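Local atomic coordinates of Esterase/lipase-like protein (Caldicellulosiruptor lactoaceticus 6A, PDB entry 6A6O), a protein that hydrolyses acetyl esters and xylosides, acting as a bifunctional acetyl esterase and beta-1,4-xylosidase with an alpha/beta-hydrolase type of fold. Residues A[135-147]-A[200-212]. Numbering follows the deposited sequence.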
loop_
_atom_site.group_PDB
_atom_site.type_symbol
_atom_site.label_atom_id
_atom_site.label_comp_id
_atom_site.label_asym_id
_atom_site.label_seq_id
_atom_site.Cartn_x
_atom_site.Cartn_y
_atom_site.Cartn_z
ATOM N N GLY A 135 -1.326 6.908 0.469
ATOM C CA GLY A 135 -0.774 5.590 0.200
ATOM C C GLY A 135 -1.596 4.475 0.818
ATOM O O GLY A 135 -1.664 3.366 0.274
ATOM N N GLY A 136 -2.227 4.744 1.964
ATOM C CA GLY A 136 -3.145 3.762 2.527
ATOM C C GLY A 136 -4.417 3.643 1.717
ATOM O O GLY A 136 -4.994 2.554 1.603
ATOM N N HIS A 137 -4.880 4.753 1.147
ATOM C CA HIS A 137 -5.947 4.660 0.158
ATOM C C HIS A 137 -5.552 3.710 -0.965
ATOM O O HIS A 137 -6.274 2.755 -1.282
ATOM C CB HIS A 137 -6.260 6.045 -0.401
ATOM C CG HIS A 137 -7.426 6.062 -1.333
ATOM N ND1 HIS A 137 -7.318 6.442 -2.655
ATOM C CD2 HIS A 137 -8.726 5.738 -1.137
ATOM C CE1 HIS A 137 -8.503 6.345 -3.235
ATOM N NE2 HIS A 137 -9.377 5.935 -2.333
ATOM N N LEU A 138 -4.388 3.951 -1.563
ATOM C CA LEU A 138 -3.929 3.105 -2.657
ATOM C C LEU A 138 -3.791 1.647 -2.220
ATOM O O LEU A 138 -4.174 0.732 -2.955
ATOM C CB LEU A 138 -2.600 3.654 -3.178
ATOM C CG LEU A 138 -2.030 2.992 -4.422
ATOM C CD1 LEU A 138 -3.030 3.129 -5.543
ATOM C CD2 LEU A 138 -0.713 3.671 -4.755
ATOM N N ALA A 139 -3.242 1.412 -1.028
ATOM C CA ALA A 139 -3.145 0.053 -0.498
ATOM C C ALA A 139 -4.523 -0.580 -0.324
ATOM O O ALA A 139 -4.723 -1.758 -0.645
ATOM C CB ALA A 139 -2.409 0.071 0.843
ATOM N N SER A 140 -5.485 0.188 0.191
ATOM C CA SER A 140 -6.824 -0.354 0.384
ATOM C C SER A 140 -7.493 -0.648 -0.953
ATOM O O SER A 140 -8.327 -1.560 -1.036
ATOM C CB SER A 140 -7.682 0.597 1.230
ATOM O OG SER A 140 -8.093 1.746 0.498
ATOM N N LEU A 141 -7.132 0.094 -2.003
ATOM C CA LEU A 141 -7.688 -0.147 -3.329
ATOM C C LEU A 141 -7.130 -1.429 -3.933
ATOM O O LEU A 141 -7.878 -2.258 -4.463
ATOM C CB LEU A 141 -7.395 1.041 -4.249
ATOM C CG LEU A 141 -8.210 2.303 -3.970
ATOM C CD1 LEU A 141 -7.802 3.398 -4.934
ATOM C CD2 LEU A 141 -9.722 1.996 -4.070
ATOM N N VAL A 142 -5.811 -1.610 -3.872
ATOM C CA VAL A 142 -5.267 -2.848 -4.407
ATOM C C VAL A 142 -5.697 -4.035 -3.541
ATOM O O VAL A 142 -5.817 -5.159 -4.041
ATOM C CB VAL A 142 -3.739 -2.679 -4.594
ATOM C CG1 VAL A 142 -2.981 -2.860 -3.293
ATOM C CG2 VAL A 142 -3.217 -3.598 -5.699
ATOM N N GLY A 143 -6.026 -3.799 -2.265
ATOM C CA GLY A 143 -6.590 -4.825 -1.414
ATOM C C GLY A 143 -8.058 -5.115 -1.635
ATOM O O GLY A 143 -8.587 -6.031 -1.004
ATOM N N THR A 144 -8.736 -4.352 -2.497
ATOM C CA THR A 144 -10.142 -4.585 -2.797
ATOM C C THR A 144 -10.429 -4.714 -4.285
ATOM O O THR A 144 -11.453 -5.310 -4.635
ATOM C CB THR A 144 -11.036 -3.459 -2.225
ATOM O OG1 THR A 144 -10.564 -2.177 -2.664
ATOM C CG2 THR A 144 -11.047 -3.480 -0.693
ATOM N N HIS A 145 -9.560 -4.195 -5.162
ATOM C CA HIS A 145 -9.747 -4.169 -6.612
ATOM C C HIS A 145 -8.902 -5.213 -7.339
ATOM O O HIS A 145 -8.713 -5.105 -8.558
ATOM C CB HIS A 145 -9.379 -2.796 -7.181
ATOM C CG HIS A 145 -10.433 -1.743 -7.028
ATOM N ND1 HIS A 145 -10.868 -1.283 -5.803
ATOM C CD2 HIS A 145 -11.084 -1.005 -7.959
ATOM C CE1 HIS A 145 -11.772 -0.334 -5.986
ATOM N NE2 HIS A 145 -11.924 -0.149 -7.283
ATOM N N PHE A 146 -8.390 -6.209 -6.631
ATOM C CA PHE A 146 -7.406 -7.126 -7.189
ATOM C C PHE A 146 -8.043 -8.148 -8.129
ATOM O O PHE A 146 -9.263 -8.311 -8.192
ATOM C CB PHE A 146 -6.687 -7.871 -6.071
ATOM C CG PHE A 146 -7.622 -8.540 -5.110
ATOM C CD1 PHE A 146 -8.162 -9.784 -5.392
ATOM C CD2 PHE A 146 -7.986 -7.911 -3.925
ATOM C CE1 PHE A 146 -9.032 -10.392 -4.508
ATOM C CE2 PHE A 146 -8.843 -8.512 -3.046
ATOM C CZ PHE A 146 -9.371 -9.759 -3.335
ATOM N N ASP A 147 -7.174 -8.877 -8.830
ATOM C CA ASP A 147 -7.559 -9.958 -9.725
ATOM C C ASP A 147 -6.430 -10.980 -9.747
ATOM O O ASP A 147 -5.284 -10.666 -9.416
ATOM C CB ASP A 147 -7.847 -9.438 -11.143
ATOM C CG ASP A 147 -6.595 -8.930 -11.841
ATOM O OD1 ASP A 147 -5.755 -9.763 -12.249
ATOM O OD2 ASP A 147 -6.441 -7.698 -11.975
ATOM N N THR A 200 -16.805 3.757 -6.144
ATOM C CA THR A 200 -15.949 2.581 -6.257
ATOM C C THR A 200 -14.547 2.834 -5.721
ATOM O O THR A 200 -13.848 1.876 -5.378
ATOM C CB THR A 200 -15.879 2.085 -7.708
ATOM O OG1 THR A 200 -15.226 3.071 -8.516
ATOM C CG2 THR A 200 -17.295 1.815 -8.248
ATOM N N LEU A 201 -14.130 4.095 -5.600
ATOM C CA LEU A 201 -12.836 4.411 -5.010
ATOM C C LEU A 201 -12.944 4.808 -3.540
ATOM O O LEU A 201 -11.932 5.173 -2.927
ATOM C CB LEU A 201 -12.154 5.522 -5.801
ATOM C CG LEU A 201 -11.934 5.172 -7.269
ATOM C CD1 LEU A 201 -11.289 6.366 -7.981
ATOM C CD2 LEU A 201 -11.073 3.911 -7.413
ATOM N N SER A 202 -14.143 4.758 -2.963
ATOM C CA SER A 202 -14.293 4.777 -1.509
ATOM C C SER A 202 -14.140 3.324 -1.073
ATOM O O SER A 202 -15.061 2.514 -1.231
ATOM C CB SER A 202 -15.635 5.384 -1.109
ATOM O OG SER A 202 -15.685 6.755 -1.488
ATOM N N SER A 203 -12.950 2.973 -0.578
ATOM C CA SER A 203 -12.550 1.572 -0.613
ATOM C C SER A 203 -13.334 0.707 0.366
ATOM O O SER A 203 -13.413 -0.509 0.157
ATOM C CB SER A 203 -11.046 1.439 -0.356
ATOM O OG SER A 203 -10.671 1.988 0.905
ATOM N N HIS A 204 -13.933 1.293 1.410
ATOM C CA HIS A 204 -14.775 0.479 2.289
ATOM C C HIS A 204 -15.960 -0.113 1.531
ATOM O O HIS A 204 -16.453 -1.189 1.893
ATOM C CB HIS A 204 -15.245 1.288 3.510
ATOM C CG HIS A 204 -16.132 2.451 3.190
ATOM N ND1 HIS A 204 -15.691 3.564 2.500
ATOM C CD2 HIS A 204 -17.432 2.688 3.490
ATOM C CE1 HIS A 204 -16.683 4.430 2.384
ATOM N NE2 HIS A 204 -17.748 3.923 2.982
ATOM N N ASN A 205 -16.397 0.547 0.449
ATOM C CA ASN A 205 -17.493 0.037 -0.377
ATOM C C ASN A 205 -17.125 -1.241 -1.131
ATOM O O ASN A 205 -18.024 -1.986 -1.553
ATOM C CB ASN A 205 -17.914 1.092 -1.412
ATOM C CG ASN A 205 -18.674 2.256 -0.813
ATOM O OD1 ASN A 205 -19.404 2.121 0.178
ATOM N ND2 ASN A 205 -18.520 3.423 -1.432
ATOM N N MET A 206 -15.835 -1.505 -1.328
ATOM C CA MET A 206 -15.386 -2.573 -2.208
ATOM C C MET A 206 -14.798 -3.761 -1.463
ATOM O O MET A 206 -14.320 -4.704 -2.101
ATOM C CB MET A 206 -14.371 -2.009 -3.208
ATOM C CG MET A 206 -14.972 -0.916 -4.068
ATOM S SD MET A 206 -16.082 -1.636 -5.313
ATOM C CE MET A 206 -14.902 -2.602 -6.247
ATOM N N VAL A 207 -14.837 -3.755 -0.128
ATOM C CA VAL A 207 -14.400 -4.922 0.629
ATOM C C VAL A 207 -15.276 -6.118 0.275
ATOM O O VAL A 207 -16.499 -5.997 0.123
ATOM C CB VAL A 207 -14.451 -4.615 2.137
ATOM C CG1 VAL A 207 -14.183 -5.874 2.965
ATOM C CG2 VAL A 207 -13.444 -3.559 2.466
ATOM N N SER A 208 -14.656 -7.287 0.138
ATOM C CA SER A 208 -15.364 -8.536 -0.129
ATOM C C SER A 208 -14.838 -9.607 0.817
ATOM O O SER A 208 -13.894 -9.380 1.575
ATOM C CB SER A 208 -15.168 -8.981 -1.584
ATOM O OG SER A 208 -13.823 -9.371 -1.800
ATOM N N SER A 209 -15.432 -10.802 0.751
ATOM C CA SER A 209 -14.938 -11.902 1.574
ATOM C C SER A 209 -13.516 -12.317 1.201
ATOM O O SER A 209 -12.846 -12.981 2.003
ATOM C CB SER A 209 -15.880 -13.105 1.464
ATOM O OG SER A 209 -15.822 -13.648 0.163
ATOM N N LYS A 210 -13.036 -11.943 0.016
ATOM C CA LYS A 210 -11.680 -12.264 -0.415
ATOM C C LYS A 210 -10.650 -11.202 -0.043
ATOM O O LYS A 210 -9.456 -11.418 -0.270
ATOM C CB LYS A 210 -11.636 -12.474 -1.933
ATOM C CG LYS A 210 -12.627 -13.511 -2.444
ATOM C CD LYS A 210 -12.451 -14.835 -1.734
ATOM C CE LYS A 210 -13.297 -15.925 -2.401
ATOM N NZ LYS A 210 -13.187 -17.222 -1.662
ATOM N N THR A 211 -11.070 -10.058 0.476
ATOM C CA THR A 211 -10.107 -9.076 0.970
ATOM C C THR A 211 -9.197 -9.733 2.009
ATOM O O THR A 211 -9.688 -10.468 2.880
ATOM C CB THR A 211 -10.838 -7.877 1.578
ATOM O OG1 THR A 211 -11.668 -7.265 0.588
ATOM C CG2 THR A 211 -9.853 -6.830 2.115
ATOM N N PRO A 212 -7.880 -9.532 1.932
ATOM C CA PRO A 212 -6.957 -10.210 2.860
ATOM C C PRO A 212 -7.040 -9.638 4.264
ATOM O O PRO A 212 -7.570 -8.535 4.476
ATOM C CB PRO A 212 -5.570 -9.947 2.244
ATOM C CG PRO A 212 -5.751 -8.755 1.379
ATOM C CD PRO A 212 -7.161 -8.836 0.852
HETATM O O HOH W 1 -12.547 -6.914 -2.379
#
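S140 OG is gripped from both sides of the contact: it accepts the proton of S203 OG at 2.6 Å and passes its own to H137 O at 2.7 Å, one helical turn back. Serine suits both places, since its short hydroxyl can donate one bond and accept another inside a buried contact. The helix 134-142 starts within what is probably the nucleophile elbow of an alpha/beta-hydrolase fold, and residues 200-212 run from the end of helix 195-200 through the loop toward strand 214-219. At the elbow end, the H137 ring reaches the loop because CG stands anti to the backbone N (chi1 -175°); NE2 donates to L201 O at 2.7 Å, the N-H...O angle being 166° and the oxygen lying close to the ring plane. Y65 OH bonds to ND1, so both ring nitrogens are held and the imidazole's rotation is fixed. L141 CD2 meets L201 CD2 at 4.1 Å, while L141 CG lies over one face of the H137 ring.

Further along the segment, the branched T144 offers CB to M206 O and CB, and its methyl CG2 to V207 CG2. The folded M206 chain brings CE back over one face of the H145 ring, 4.1 Å from the centroid, a CH-pi contact well suited to a flexible thioether; T200 O meets the same ring at its edge. The flat F146 ring presents its CZ edge to K210 CB, with CE2 near P212 CD. Between T144, M206 and S208 a water donates to T144 O and M206 O and accepts from S208 OG, 2.8 Å away, the hydroxyl that also receives K210 N in an ST turn.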